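Local atomic coordinates of periplasmic binding protein/LacI transcriptional regulator (Mycobacterium smegmatis, PDB entry 6HYH), a protein that binds furanose sugars such as beta-D-fucofuranose and probably serves as the substrate-binding lipoprotein of an L-arabinofuranose ABC transporter. Residues T32-S37 with P262-E267; E59-A64 with T84-V89; I76-V81 with V100-R105; A121-E126 with A156-D161; Q149-T154 with F209-D214. All coordinates share one frame; numbering follows the deposited sequence.

Contact 1 (T32-S37 with P262-E267). With ZN (zinc ion), chain H.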
# COMPACT_ATOMS: atom_id res chain seq x y z
N THR A 32 18.74 13.92 12.62
CA THR A 32 18.90 14.46 13.97
C THR A 32 17.85 15.52 14.26
O THR A 32 17.35 15.60 15.39
CB THR A 32 20.32 14.98 14.20
OG1 THR A 32 20.82 15.67 13.05
CG2 THR A 32 21.25 13.79 14.47
N ALA A 33 17.45 16.31 13.25
CA ALA A 33 16.32 17.22 13.43
C ALA A 33 15.10 16.45 13.93
O ALA A 33 14.48 16.81 14.94
CB ALA A 33 15.99 17.93 12.12
N ASN A 34 14.73 15.41 13.18
CA ASN A 34 13.59 14.58 13.54
C ASN A 34 13.74 13.98 14.94
O ASN A 34 12.79 14.00 15.73
CB ASN A 34 13.41 13.52 12.45
CG ASN A 34 12.60 12.34 12.90
OD1 ASN A 34 13.05 11.56 13.73
ND2 ASN A 34 11.39 12.20 12.37
N THR A 35 14.92 13.45 15.27
CA THR A 35 15.13 12.89 16.61
C THR A 35 14.88 13.93 17.70
O THR A 35 14.24 13.64 18.72
CB THR A 35 16.56 12.34 16.76
OG1 THR A 35 16.66 11.04 16.14
CG2 THR A 35 16.94 12.24 18.24
N GLU A 36 15.39 15.16 17.48
CA GLU A 36 15.10 16.27 18.38
C GLU A 36 13.60 16.53 18.47
O GLU A 36 13.05 16.73 19.57
CB GLU A 36 15.81 17.53 17.88
CG GLU A 36 15.43 18.77 18.63
CD GLU A 36 15.95 18.75 20.07
OE1 GLU A 36 16.90 17.97 20.34
OE2 GLU A 36 15.42 19.52 20.92
N SER A 37 12.91 16.54 17.33
CA SER A 37 11.50 16.90 17.40
C SER A 37 10.76 15.84 18.22
O SER A 37 9.91 16.17 19.06
CB SER A 37 10.87 17.07 16.01
OG SER A 37 9.51 16.69 16.02
N PRO A 262 10.98 17.28 9.00
CA PRO A 262 11.37 16.33 10.04
C PRO A 262 10.53 16.40 11.30
O PRO A 262 10.61 15.45 12.10
CB PRO A 262 12.83 16.74 10.34
CG PRO A 262 12.90 18.21 9.97
CD PRO A 262 12.02 18.29 8.72
N LEU A 263 9.71 17.44 11.51
CA LEU A 263 9.09 17.68 12.82
C LEU A 263 7.79 16.89 13.03
O LEU A 263 6.69 17.44 13.30
CB LEU A 263 8.89 19.19 12.99
CG LEU A 263 10.21 19.95 12.72
CD1 LEU A 263 10.12 21.49 12.77
CD2 LEU A 263 11.32 19.46 13.67
N LEU A 264 7.90 15.55 12.99
CA LEU A 264 6.79 14.66 13.39
C LEU A 264 6.53 14.61 14.89
O LEU A 264 5.53 14.00 15.29
CB LEU A 264 7.02 13.22 12.94
CG LEU A 264 7.56 13.23 11.53
CD1 LEU A 264 7.74 11.81 11.00
CD2 LEU A 264 6.50 14.05 10.79
N GLY A 265 7.45 15.09 15.73
CA GLY A 265 7.29 14.91 17.16
C GLY A 265 5.85 15.06 17.62
O GLY A 265 5.20 14.09 18.06
N PRO A 266 5.29 16.27 17.47
CA PRO A 266 3.97 16.55 18.06
C PRO A 266 2.82 15.72 17.48
O PRO A 266 2.01 15.20 18.27
CB PRO A 266 3.79 18.05 17.78
CG PRO A 266 5.18 18.59 17.71
CD PRO A 266 5.98 17.51 17.06
N GLU A 267 2.68 15.59 16.15
CA GLU A 267 1.57 14.75 15.70
C GLU A 267 1.83 13.29 16.03
O GLU A 267 0.87 12.52 16.25
CB GLU A 267 1.26 14.92 14.20
CG GLU A 267 -0.18 14.39 13.81
CD GLU A 267 -1.39 15.19 14.42
OE1 GLU A 267 -1.25 16.42 14.68
OE2 GLU A 267 -2.49 14.57 14.62
ZN ZN H . 16.04 19.64 22.92
O HOH W 1 14.82 17.74 23.67

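Contact 2 (E59-A64 with T84-V89). With ZN (zinc ion), chain E.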
# COMPACT_ATOMS: atom_id res chain seq x y z
N GLU A 59 19.41 -4.73 12.81
CA GLU A 59 19.33 -5.74 13.87
C GLU A 59 19.27 -5.07 15.24
O GLU A 59 18.63 -5.59 16.17
CB GLU A 59 20.54 -6.68 13.74
CG GLU A 59 20.82 -7.19 12.30
CD GLU A 59 22.29 -7.65 12.08
OE1 GLU A 59 23.17 -6.78 11.86
OE2 GLU A 59 22.56 -8.88 12.11
N LYS A 60 19.89 -3.90 15.37
CA LYS A 60 19.81 -3.11 16.60
C LYS A 60 18.45 -2.41 16.75
O LYS A 60 17.97 -2.24 17.88
CB LYS A 60 20.95 -2.09 16.63
CG LYS A 60 22.32 -2.69 16.92
CD LYS A 60 23.41 -1.63 16.94
CE LYS A 60 24.70 -2.17 17.54
NZ LYS A 60 25.25 -3.35 16.78
N GLN A 61 17.79 -2.05 15.65
CA GLN A 61 16.42 -1.56 15.75
C GLN A 61 15.49 -2.67 16.22
O GLN A 61 14.68 -2.48 17.13
CB GLN A 61 15.93 -1.04 14.40
CG GLN A 61 16.10 0.46 14.19
CD GLN A 61 15.31 1.00 12.99
OE1 GLN A 61 15.06 0.29 11.99
NE2 GLN A 61 14.91 2.28 13.09
N ILE A 62 15.60 -3.84 15.58
CA ILE A 62 14.76 -4.97 15.96
C ILE A 62 14.96 -5.31 17.42
O ILE A 62 13.98 -5.54 18.15
CB ILE A 62 15.08 -6.18 15.07
CG1 ILE A 62 14.77 -5.87 13.61
CG2 ILE A 62 14.29 -7.37 15.53
CD1 ILE A 62 15.05 -7.03 12.69
N SER A 63 16.20 -5.32 17.90
CA SER A 63 16.40 -5.68 19.30
C SER A 63 15.88 -4.58 20.24
O SER A 63 15.31 -4.88 21.29
CB SER A 63 17.86 -6.05 19.56
OG SER A 63 18.71 -4.94 19.45
N ALA A 64 16.03 -3.30 19.86
CA ALA A 64 15.36 -2.25 20.61
C ALA A 64 13.86 -2.51 20.71
O ALA A 64 13.26 -2.35 21.78
CB ALA A 64 15.64 -0.89 19.97
N THR A 84 12.42 -4.09 4.34
CA THR A 84 12.36 -5.53 4.48
C THR A 84 12.82 -6.05 5.83
O THR A 84 13.77 -5.52 6.42
CB THR A 84 13.25 -6.19 3.44
OG1 THR A 84 12.75 -5.89 2.14
CG2 THR A 84 13.34 -7.69 3.67
N GLY A 85 12.15 -7.11 6.30
CA GLY A 85 12.64 -7.96 7.38
C GLY A 85 12.10 -7.67 8.76
O GLY A 85 12.81 -7.81 9.75
N TRP A 86 10.82 -7.33 8.85
CA TRP A 86 10.20 -6.99 10.12
C TRP A 86 9.11 -7.96 10.51
O TRP A 86 8.47 -7.78 11.56
CB TRP A 86 9.59 -5.58 10.07
CG TRP A 86 10.51 -4.54 9.58
CD1 TRP A 86 10.58 -4.03 8.32
CD2 TRP A 86 11.49 -3.85 10.36
NE1 TRP A 86 11.57 -3.06 8.26
CE2 TRP A 86 12.14 -2.93 9.50
CE3 TRP A 86 11.87 -3.91 11.71
CZ2 TRP A 86 13.15 -2.10 9.94
CZ3 TRP A 86 12.88 -3.07 12.15
CH2 TRP A 86 13.51 -2.17 11.27
N ASP A 87 8.90 -8.99 9.68
CA ASP A 87 7.74 -9.86 9.81
C ASP A 87 7.60 -10.38 11.23
O ASP A 87 6.61 -10.11 11.91
CB ASP A 87 7.93 -11.02 8.84
CG ASP A 87 6.75 -11.94 8.80
OD1 ASP A 87 5.64 -11.44 8.53
OD2 ASP A 87 6.94 -13.15 9.01
N ALA A 88 8.66 -11.03 11.70
CA ALA A 88 8.68 -11.64 13.03
C ALA A 88 8.41 -10.61 14.13
O ALA A 88 7.50 -10.79 14.95
CB ALA A 88 10.02 -12.35 13.24
N VAL A 89 9.21 -9.54 14.19
CA VAL A 89 9.08 -8.62 15.32
C VAL A 89 7.75 -7.86 15.26
O VAL A 89 7.19 -7.49 16.32
CB VAL A 89 10.26 -7.63 15.36
CG1 VAL A 89 10.14 -6.61 14.25
CG2 VAL A 89 10.35 -6.92 16.72
ZN ZN E . 4.12 -12.82 8.52
O HOH W 2 3.10 -14.46 10.15

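Contact 3 (I76-V81 with V100-R105). With GYE (beta-D-fucofuranose), chain K.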
# COMPACT_ATOMS: atom_id res chain seq x y z
N ILE A 76 4.35 1.58 20.67
CA ILE A 76 5.68 1.44 20.08
C ILE A 76 5.67 2.11 18.71
O ILE A 76 4.72 1.92 17.93
CB ILE A 76 6.13 -0.03 19.93
CG1 ILE A 76 6.54 -0.62 21.28
CG2 ILE A 76 7.28 -0.11 18.96
CD1 ILE A 76 7.14 -2.01 21.16
N ALA A 77 6.73 2.85 18.41
CA ALA A 77 6.84 3.49 17.11
C ALA A 77 8.30 3.45 16.65
O ALA A 77 9.22 3.55 17.47
CB ALA A 77 6.33 4.94 17.14
N PHE A 78 8.50 3.33 15.34
CA PHE A 78 9.85 3.31 14.80
C PHE A 78 9.83 3.84 13.38
O PHE A 78 8.77 4.13 12.81
CB PHE A 78 10.47 1.91 14.84
CG PHE A 78 9.82 0.92 13.90
CD1 PHE A 78 8.46 0.72 13.91
CD2 PHE A 78 10.59 0.13 13.04
CE1 PHE A 78 7.86 -0.22 13.05
CE2 PHE A 78 10.00 -0.80 12.18
CZ PHE A 78 8.63 -0.97 12.19
N SER A 79 11.02 3.91 12.78
CA SER A 79 11.19 4.35 11.40
C SER A 79 12.10 3.34 10.72
O SER A 79 13.33 3.36 10.95
CB SER A 79 11.77 5.75 11.38
OG SER A 79 12.62 5.96 10.27
N PRO A 80 11.55 2.45 9.85
CA PRO A 80 12.32 1.29 9.39
C PRO A 80 13.47 1.62 8.44
O PRO A 80 13.22 2.03 7.30
CB PRO A 80 11.27 0.43 8.70
CG PRO A 80 10.24 1.39 8.28
CD PRO A 80 10.15 2.38 9.39
N VAL A 81 14.71 1.39 8.91
CA VAL A 81 15.93 1.60 8.12
C VAL A 81 15.67 1.24 6.67
O VAL A 81 16.01 1.99 5.75
CB VAL A 81 17.11 0.75 8.63
CG1 VAL A 81 18.40 1.33 8.19
CG2 VAL A 81 17.05 0.60 10.11
N VAL A 100 1.37 -0.33 17.20
CA VAL A 100 2.56 0.22 16.53
C VAL A 100 2.15 1.37 15.61
O VAL A 100 1.11 1.31 14.94
CB VAL A 100 3.34 -0.82 15.71
CG1 VAL A 100 4.49 -0.12 14.98
CG2 VAL A 100 3.86 -1.94 16.61
N ILE A 101 2.99 2.40 15.58
CA ILE A 101 2.85 3.54 14.70
C ILE A 101 4.13 3.63 13.88
O ILE A 101 5.23 3.62 14.45
CB ILE A 101 2.61 4.86 15.48
CG1 ILE A 101 1.46 4.71 16.49
CG2 ILE A 101 2.43 6.06 14.54
CD1 ILE A 101 0.98 6.09 17.10
N LEU A 102 3.99 3.64 12.56
CA LEU A 102 5.12 3.84 11.68
C LEU A 102 5.35 5.33 11.47
O LEU A 102 4.40 6.12 11.38
CB LEU A 102 4.90 3.16 10.34
CG LEU A 102 5.77 1.95 10.04
CD1 LEU A 102 5.47 0.83 11.03
CD2 LEU A 102 5.48 1.50 8.63
N THR A 103 6.63 5.71 11.36
CA THR A 103 7.01 7.09 11.10
C THR A 103 8.05 7.12 9.98
O THR A 103 8.94 6.25 9.91
CB THR A 103 7.56 7.76 12.37
OG1 THR A 103 8.76 7.10 12.78
CG2 THR A 103 6.56 7.68 13.48
N ASP A 104 7.85 8.07 9.04
CA ASP A 104 8.69 8.53 7.92
C ASP A 104 8.93 7.44 6.88
O ASP A 104 8.61 7.65 5.71
CB ASP A 104 10.00 9.23 8.36
CG ASP A 104 11.19 8.31 8.51
OD1 ASP A 104 10.98 7.13 8.85
OD2 ASP A 104 12.33 8.76 8.23
N ARG A 105 9.45 6.26 7.26
CA ARG A 105 9.82 5.23 6.29
C ARG A 105 8.83 4.06 6.34
O ARG A 105 8.35 3.68 7.41
CB ARG A 105 11.24 4.71 6.56
CG ARG A 105 12.32 5.73 6.26
CD ARG A 105 13.71 5.11 6.24
NE ARG A 105 14.73 6.16 6.17
CZ ARG A 105 16.05 5.94 6.21
NH1 ARG A 105 16.52 4.71 6.31
NH2 ARG A 105 16.90 6.96 6.15
O3 GYE K . 15.66 12.27 3.58
C2 GYE K . 17.51 11.55 5.06
C1 GYE K . 17.53 10.61 6.26
O5 GYE K . 13.84 8.85 5.79
C6 GYE K . 13.07 10.83 4.56
O4 GYE K . 16.32 9.86 6.16
C5 GYE K . 14.04 10.25 5.57
C4 GYE K . 15.48 10.38 5.12
C3 GYE K . 16.01 11.79 4.88
O1 GYE K . 18.63 9.74 6.30
O2 GYE K . 18.16 12.80 5.28

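Contact 4 (A121-E126 with A156-D161). With ZN (zinc ion), chain F; ZN (zinc ion), chain N; GYE (beta-D-fucofuranose), chain K.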
# COMPACT_ATOMS: atom_id res chain seq x y z
N ALA A 121 6.24 11.60 4.84
CA ALA A 121 6.19 12.44 3.65
C ALA A 121 5.94 11.56 2.43
O ALA A 121 6.03 10.33 2.49
CB ALA A 121 7.50 13.21 3.49
N ASP A 122 5.63 12.20 1.29
CA ASP A 122 5.43 11.47 0.04
C ASP A 122 6.72 11.54 -0.76
O ASP A 122 6.90 12.42 -1.61
CB ASP A 122 4.26 12.03 -0.76
CG ASP A 122 4.04 11.28 -2.07
OD1 ASP A 122 4.93 10.46 -2.44
OD2 ASP A 122 2.96 11.49 -2.71
N PHE A 123 7.59 10.53 -0.56
CA PHE A 123 8.93 10.53 -1.14
C PHE A 123 8.91 10.48 -2.67
O PHE A 123 9.78 11.09 -3.33
CB PHE A 123 9.69 9.33 -0.62
CG PHE A 123 9.78 9.31 0.86
CD1 PHE A 123 10.23 10.42 1.54
CD2 PHE A 123 9.44 8.17 1.56
CE1 PHE A 123 10.34 10.42 2.90
CE2 PHE A 123 9.54 8.14 2.92
CZ PHE A 123 10.00 9.28 3.61
N ILE A 124 7.98 9.71 -3.25
CA ILE A 124 7.92 9.65 -4.71
C ILE A 124 7.77 11.06 -5.27
O ILE A 124 8.48 11.45 -6.21
CB ILE A 124 6.77 8.75 -5.19
CG1 ILE A 124 6.96 7.32 -4.73
CG2 ILE A 124 6.66 8.85 -6.71
CD1 ILE A 124 5.70 6.52 -4.95
N GLU A 125 6.86 11.84 -4.68
CA GLU A 125 6.56 13.16 -5.23
C GLU A 125 7.70 14.13 -5.01
O GLU A 125 7.91 15.02 -5.84
CB GLU A 125 5.29 13.71 -4.59
CG GLU A 125 5.01 15.18 -4.89
CD GLU A 125 4.49 15.43 -6.28
OE1 GLU A 125 4.51 14.48 -7.09
OE2 GLU A 125 4.01 16.56 -6.54
N GLU A 126 8.48 13.95 -3.93
CA GLU A 126 9.69 14.75 -3.76
C GLU A 126 10.65 14.50 -4.91
O GLU A 126 11.16 15.45 -5.54
CB GLU A 126 10.35 14.44 -2.41
CG GLU A 126 9.52 14.77 -1.16
CD GLU A 126 10.16 14.18 0.14
OE1 GLU A 126 11.20 13.48 0.02
OE2 GLU A 126 9.63 14.43 1.26
N ALA A 156 16.12 1.50 1.82
CA ALA A 156 15.22 2.39 2.56
C ALA A 156 14.12 2.97 1.67
O ALA A 156 14.35 3.25 0.48
CB ALA A 156 16.00 3.54 3.20
N ASP A 157 12.92 3.09 2.23
CA ASP A 157 11.76 3.63 1.53
C ASP A 157 12.12 4.89 0.74
O ASP A 157 11.95 4.93 -0.49
CB ASP A 157 10.65 3.91 2.53
CG ASP A 157 9.29 4.11 1.87
OD1 ASP A 157 9.00 3.32 0.93
OD2 ASP A 157 8.52 5.01 2.29
N PRO A 158 12.63 5.94 1.41
CA PRO A 158 12.85 7.21 0.69
C PRO A 158 13.78 7.11 -0.51
O PRO A 158 13.52 7.75 -1.54
CB PRO A 158 13.45 8.13 1.78
CG PRO A 158 13.82 7.20 2.97
CD PRO A 158 12.83 6.07 2.87
N ALA A 159 14.87 6.34 -0.42
CA ALA A 159 15.79 6.21 -1.55
C ALA A 159 15.08 5.61 -2.76
O ALA A 159 15.14 6.16 -3.87
CB ALA A 159 16.99 5.37 -1.16
N ILE A 160 14.38 4.49 -2.55
CA ILE A 160 13.70 3.79 -3.64
C ILE A 160 12.64 4.68 -4.28
O ILE A 160 12.56 4.82 -5.52
CB ILE A 160 13.10 2.47 -3.12
CG1 ILE A 160 14.22 1.50 -2.70
CG2 ILE A 160 12.19 1.85 -4.14
CD1 ILE A 160 13.80 0.45 -1.73
N ASP A 161 11.82 5.32 -3.44
CA ASP A 161 10.77 6.19 -3.95
C ASP A 161 11.34 7.42 -4.64
O ASP A 161 10.84 7.82 -5.70
CB ASP A 161 9.85 6.61 -2.80
CG ASP A 161 8.86 5.54 -2.44
OD1 ASP A 161 8.34 4.91 -3.39
OD2 ASP A 161 8.61 5.30 -1.23
ZN ZN F . 6.67 4.40 -0.27
ZN ZN N . 4.00 17.05 -8.54
O3 GYE K . 15.66 12.27 3.58
C2 GYE K . 17.51 11.55 5.06
C1 GYE K . 17.53 10.61 6.26
O5 GYE K . 13.84 8.85 5.79
C6 GYE K . 13.07 10.83 4.56
O4 GYE K . 16.32 9.86 6.16
C5 GYE K . 14.04 10.25 5.57
C4 GYE K . 15.48 10.38 5.12
C3 GYE K . 16.01 11.79 4.88
O1 GYE K . 18.63 9.74 6.30
O2 GYE K . 18.16 12.80 5.28
O HOH W 3 5.74 17.65 -9.74

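Contact 5 (Q149-T154 with F209-D214). With GYE (beta-D-fucofuranose), chain K.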
# COMPACT_ATOMS: atom_id res chain seq x y z
N GLN A 149 23.24 10.83 -10.09
CA GLN A 149 22.35 10.63 -8.94
C GLN A 149 23.13 10.08 -7.75
O GLN A 149 23.79 9.04 -7.84
CB GLN A 149 21.18 9.68 -9.26
CG GLN A 149 19.87 10.13 -8.58
CD GLN A 149 18.59 9.41 -9.02
OE1 GLN A 149 18.12 8.51 -8.33
NE2 GLN A 149 18.01 9.82 -10.16
N LEU A 150 23.01 10.78 -6.62
CA LEU A 150 23.54 10.31 -5.35
C LEU A 150 22.38 9.63 -4.62
O LEU A 150 21.43 10.32 -4.20
CB LEU A 150 24.11 11.47 -4.53
CG LEU A 150 25.15 12.33 -5.27
CD1 LEU A 150 25.85 13.33 -4.35
CD2 LEU A 150 26.14 11.38 -5.84
N GLU A 151 22.46 8.30 -4.46
CA GLU A 151 21.33 7.49 -4.02
C GLU A 151 21.39 7.23 -2.51
O GLU A 151 22.47 7.17 -1.91
CB GLU A 151 21.32 6.15 -4.76
CG GLU A 151 20.59 6.12 -6.08
CD GLU A 151 20.83 4.83 -6.85
OE1 GLU A 151 21.97 4.32 -6.78
OE2 GLU A 151 19.89 4.31 -7.51
N GLY A 152 20.21 7.01 -1.90
CA GLY A 152 20.10 6.83 -0.46
C GLY A 152 20.38 5.37 -0.06
O GLY A 152 20.54 4.50 -0.91
N THR A 153 20.46 5.14 1.27
CA THR A 153 20.73 3.81 1.82
C THR A 153 19.97 2.78 0.99
O THR A 153 18.74 2.78 1.00
CB THR A 153 20.28 3.72 3.30
OG1 THR A 153 20.82 4.81 4.06
CG2 THR A 153 20.70 2.40 3.93
N THR A 154 20.68 1.93 0.24
CA THR A 154 19.98 0.95 -0.60
C THR A 154 19.11 0.10 0.32
O THR A 154 19.61 -0.51 1.27
CB THR A 154 20.94 0.09 -1.44
OG1 THR A 154 22.07 -0.34 -0.67
CG2 THR A 154 21.46 0.87 -2.67
N PHE A 209 21.70 15.14 -8.70
CA PHE A 209 20.47 14.97 -7.94
C PHE A 209 20.85 14.25 -6.66
O PHE A 209 21.23 13.07 -6.69
CB PHE A 209 19.43 14.18 -8.72
CG PHE A 209 18.31 13.70 -7.85
CD1 PHE A 209 17.77 14.55 -6.89
CD2 PHE A 209 17.80 12.41 -7.98
CE1 PHE A 209 16.72 14.13 -6.07
CE2 PHE A 209 16.76 11.98 -7.16
CZ PHE A 209 16.21 12.85 -6.20
N ALA A 210 20.73 14.95 -5.52
CA ALA A 210 21.14 14.43 -4.23
C ALA A 210 19.90 14.02 -3.43
O ALA A 210 19.13 14.89 -2.96
CB ALA A 210 21.97 15.47 -3.48
N GLN A 211 19.76 12.71 -3.21
CA GLN A 211 18.54 12.18 -2.60
C GLN A 211 18.33 12.70 -1.20
O GLN A 211 17.18 12.72 -0.73
CB GLN A 211 18.54 10.64 -2.61
CG GLN A 211 18.33 10.06 -4.00
CD GLN A 211 17.98 8.62 -3.94
OE1 GLN A 211 17.84 8.06 -2.86
NE2 GLN A 211 17.81 8.01 -5.11
N ASN A 212 19.39 13.09 -0.50
CA ASN A 212 19.23 13.93 0.66
C ASN A 212 20.28 15.02 0.56
O ASN A 212 21.34 14.82 -0.03
CB ASN A 212 19.28 13.14 1.99
CG ASN A 212 20.69 12.81 2.47
OD1 ASN A 212 21.66 12.76 1.70
ND2 ASN A 212 20.81 12.58 3.78
N ASP A 213 19.96 16.22 1.08
CA ASP A 213 20.89 17.28 0.76
C ASP A 213 22.18 17.18 1.56
O ASP A 213 23.14 17.88 1.24
CB ASP A 213 20.20 18.66 0.83
CG ASP A 213 19.59 18.97 2.17
OD1 ASP A 213 20.14 18.46 3.16
OD2 ASP A 213 18.58 19.74 2.20
N ASP A 214 22.26 16.27 2.53
CA ASP A 214 23.56 15.97 3.13
C ASP A 214 24.53 15.40 2.10
O ASP A 214 25.70 15.83 2.01
CB ASP A 214 23.36 15.00 4.29
CG ASP A 214 23.07 15.71 5.58
OD1 ASP A 214 23.98 16.40 6.08
OD2 ASP A 214 21.93 15.61 6.08
O3 GYE K . 15.66 12.27 3.58
C2 GYE K . 17.51 11.55 5.06
C1 GYE K . 17.53 10.61 6.26
O5 GYE K . 13.84 8.85 5.79
C6 GYE K . 13.07 10.83 4.56
O4 GYE K . 16.32 9.86 6.16
C5 GYE K . 14.04 10.25 5.57
C4 GYE K . 15.48 10.38 5.12
C3 GYE K . 16.01 11.79 4.88
O1 GYE K . 18.63 9.74 6.30
O2 GYE K . 18.16 12.80 5.28

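Contact 1 (T32-S37 with P262-E267)
Helix 29-45 of the N-terminal lobe, through Ala33, Asn34 and Ser37, lies against Pro262-Pro266, where the chain has left the sheet of the C-terminal lobe and turns into helix 265-276. This is one of the interlobe passages of a two-lobed periplasmic binding protein, and a few polar atoms hold it. Ser37 OG accepts from Gly265 N at 2.6 Å, a short and bent bond (137° at the hydrogen). The serine oxygen is swung to an unusual chi1 of 147°, which sets it against the incoming backbone of helix 265-276. Glycine allows a close backbone approach, with Gly265 CA only 3.5 Å from Ser37 O in a CH...O contact. Two residues earlier, Leu263 centres an inverse gamma turn closed by Leu264 N on Pro262 O. Pro262 O also receives a weak bond from Asn34 ND2 (3.4 Å), while Asn34 OD1 is held by Gln23 NE2. Carbon packing fills in around these bonds: Ala33 CB meets Pro262 CG at 3.8 Å, and Leu263 CD2 reaches Ser37 CB at 3.4 Å. On another flank of the helix Glu36 turns away and binds a zinc ion through OE2. The example suggests that a side-chain hydroxyl can satisfy a buried backbone N-H, and that Pro262 O, shared by a turn and an asparagine, may help tie the bend of the chain to the helix, though the asparagine bond is weak.

Contact 2 (E59-A64 with T84-V89)
Ile62 and Gln61 of helix 58-71 meet Trp86 and Val89 in a small apolar packing against helix 87-96 and the loop leading into it, in the N-terminal lobe, an alpha/beta sandwich of the type I periplasmic binding fold. Both helices cover the same face of the parallel sheet, and the loop carries the tryptophan between them. Ile62 does most of the apolar work, its two branches dividing the partners: CG1 lies beside the backbone N, anti to the carbonyl carbon (chi1 -62°), which turns it to the indole and CG2 to Val89. Ile62 CG1 comes obliquely to the ring, 3.7 Å from Trp86 CZ3, while CG2 lies 4.0 Å from Val89 CB. Beyond CG1, Ile62 CD1 reaches Gly85 O at 3.8 Å. Gly85 itself takes a positive phi, which suits glycine. The indole is steadied too by Val82 O, which takes NE1, and by Phe78, edge-to-face. Where a second subunit touches, Asp87 and Asp111 bind a zinc ion with His318 of that subunit's C-terminal histidine tag, so this site probably owes its existence to the construct. The Gln61 amide is oriented by loop 79-81, NE2 bonding to Ser79 O and OE1 to Val81 N. Its plane stands 62° from that of the indole, and Gln61 OE1 lies at the ring edge, close to its plane, 3.0 Å from Trp86 CH2.

Contact 3 (I76-V81 with V100-R105)
Arg105 reaches from the end of strand 100-103 to the Pro80-Val81 loop and the bound sugar. Its CB sits 3.4 Å from Pro80 O, CG passes near the O5 hydroxyl of beta-D-fucofuranose, and CD lies 3.3 Å from Pro80 O. Running extended from CG to NE, the chain carries the guanidinium to the ligand. NE gives O5 an almost straight bond (2.9 Å, 175°), and NH2 bonds to O4, the furanose ring oxygen, at 3.0 Å. NH1 turns back to Val81 O at 2.8 Å, which fixes the rotation of the group. Asp104 holds the same hydroxyl: sugar O5 donates to its OD2, which also forms a salt bridge with Arg31, while Ser79 OG makes a very short bond of 2.5 Å to Asp104 OD1. Behind the pocket lie the parallel strands of the beta-alpha-beta unit formed by strand 75-78, helix 87-96 and strand 100-103. Ile101 N bonds to Ile76 O, and Phe78 O accepts from Thr103 N at 3.0 Å and weakly from Thr103 OG1. On the face bearing Phe78, Val100 and Leu102, Val100 CG1 approaches the edge of the phenyl ring at Phe78 CE1 (3.9 Å). One hydroxyl thus accepts from the arginine and donates to the aspartate, and these two partners probably direct its proton toward the carboxylate, while the bond to the ring oxygen is well placed to recognise the furanose form.

Contact 4 (A121-E126 with A156-D161)
The phenyl ring of Phe123 is layered between Pro158 and a carbonyl. Its CG lies beside the backbone N (chi1 -57°), which lays the ring over Pro158. Pro158 CB is 3.8 Å from the Phe123 ring centroid and 3° off the normal, a well-centred CH-pi contact; over the opposite face stands Ala121 O. Acidic oxygens occupy the edge: Asp157 OD2 lies near the ring plane, 3.4 Å from Phe123 CE2, with its carboxylate turned 77° from the ring, and Glu126 OE1, in a salt bridge with Arg162 of the pocket, also sits in plane. The sugar methyl C6 comes obliquely to Phe123 CE1, and Pro158 CG lies 3.3 Å from sugar O5, so both residues form a wall of the pocket. At the base of the ring the helices come close: Phe123 CB meets Asp161 CB at 3.5 Å, and Ile124 CA points its hydrogen at Asp161 O. Asp161 OD2 binds a zinc ion at 2.3 Å; Asp157 belongs to the same site, but its OD1 stays at a long 2.8 Å from the zinc and forms a salt bridge with Arg83 NE. Asp122 N-caps helix 123-137. Two helix starts thus converge on the ligand cleft, helix 123-137 where the chain leaves strand 117-121 of the N-terminal lobe and helix 157-170 after strand 145-151, both in the C-terminal lobe, as fits the sugar-binding cleft of type I periplasmic binding proteins.

Contact 5 (Q149-T154 with F209-D214)
Leu150 uses both its backbone N-H and its carbonyl, Leu150 N bonding to Phe209 O (2.9 Å, 166°) and Leu150 O accepting from Gln211 N at 3.1 Å. This is the ladder of adjacent parallel strands in the C-terminal lobe sheet, at whose C-terminal ends Asn212 enters the sugar pocket. Beyond it the Gln211 side chain takes over. Its CG stands opposite the carbonyl carbon (chi1 -72°) and the extended chain reaches across to the neighbouring strand, where its amide spans Gln149 to Gly152. There Gln211 OE1 receives Gly152 N at 2.8 Å, with the donor well above the amide plane, while NE2 bonds in its own amide plane to Gln149 OE1 at 3.3 Å. Next in sequence, Asn212 ND2 bonds to O2 of beta-D-fucofuranose (3.1 Å), and OD1 caps Met215 N at the start of helix 213-226. Glu151 CG packs on Gln211 NE2 at 3.5 Å, its carboxylate being paired with Lys163. Gln149 and Phe209 lie side by side, their planes 76° apart. That face of the sheet is covered by helix 157-170, whose Phe166 stacks on Phe209. Leu150, on the other face, meets Val194 and Phe198 of helix 188-201, while strand 176-183 flanks strand 145-151.

How the contacts relate
From the N terminus, helix 29-45 opens the loop that contact 1 closes only at residues 262-267, so the other four contacts all nest inside it. Contacts 2 and 3 come first and cross, their segments alternating as helix 58-71, strand 75-78, helix 87-96 and strand 100-103 build the N-terminal lobe; Gln61 and Trp86 join them directly. After the passage to the C-terminal lobe, contacts 4 and 5 cross in the same manner, with Ala159 packed on Gln211. The two pairs lie in series. Contacts 3, 4 and 5 all touch the sugar, which thereby bridges both lobes, and Leu264 of contact 1 packs on Thr103 and Asp104 of contact 3.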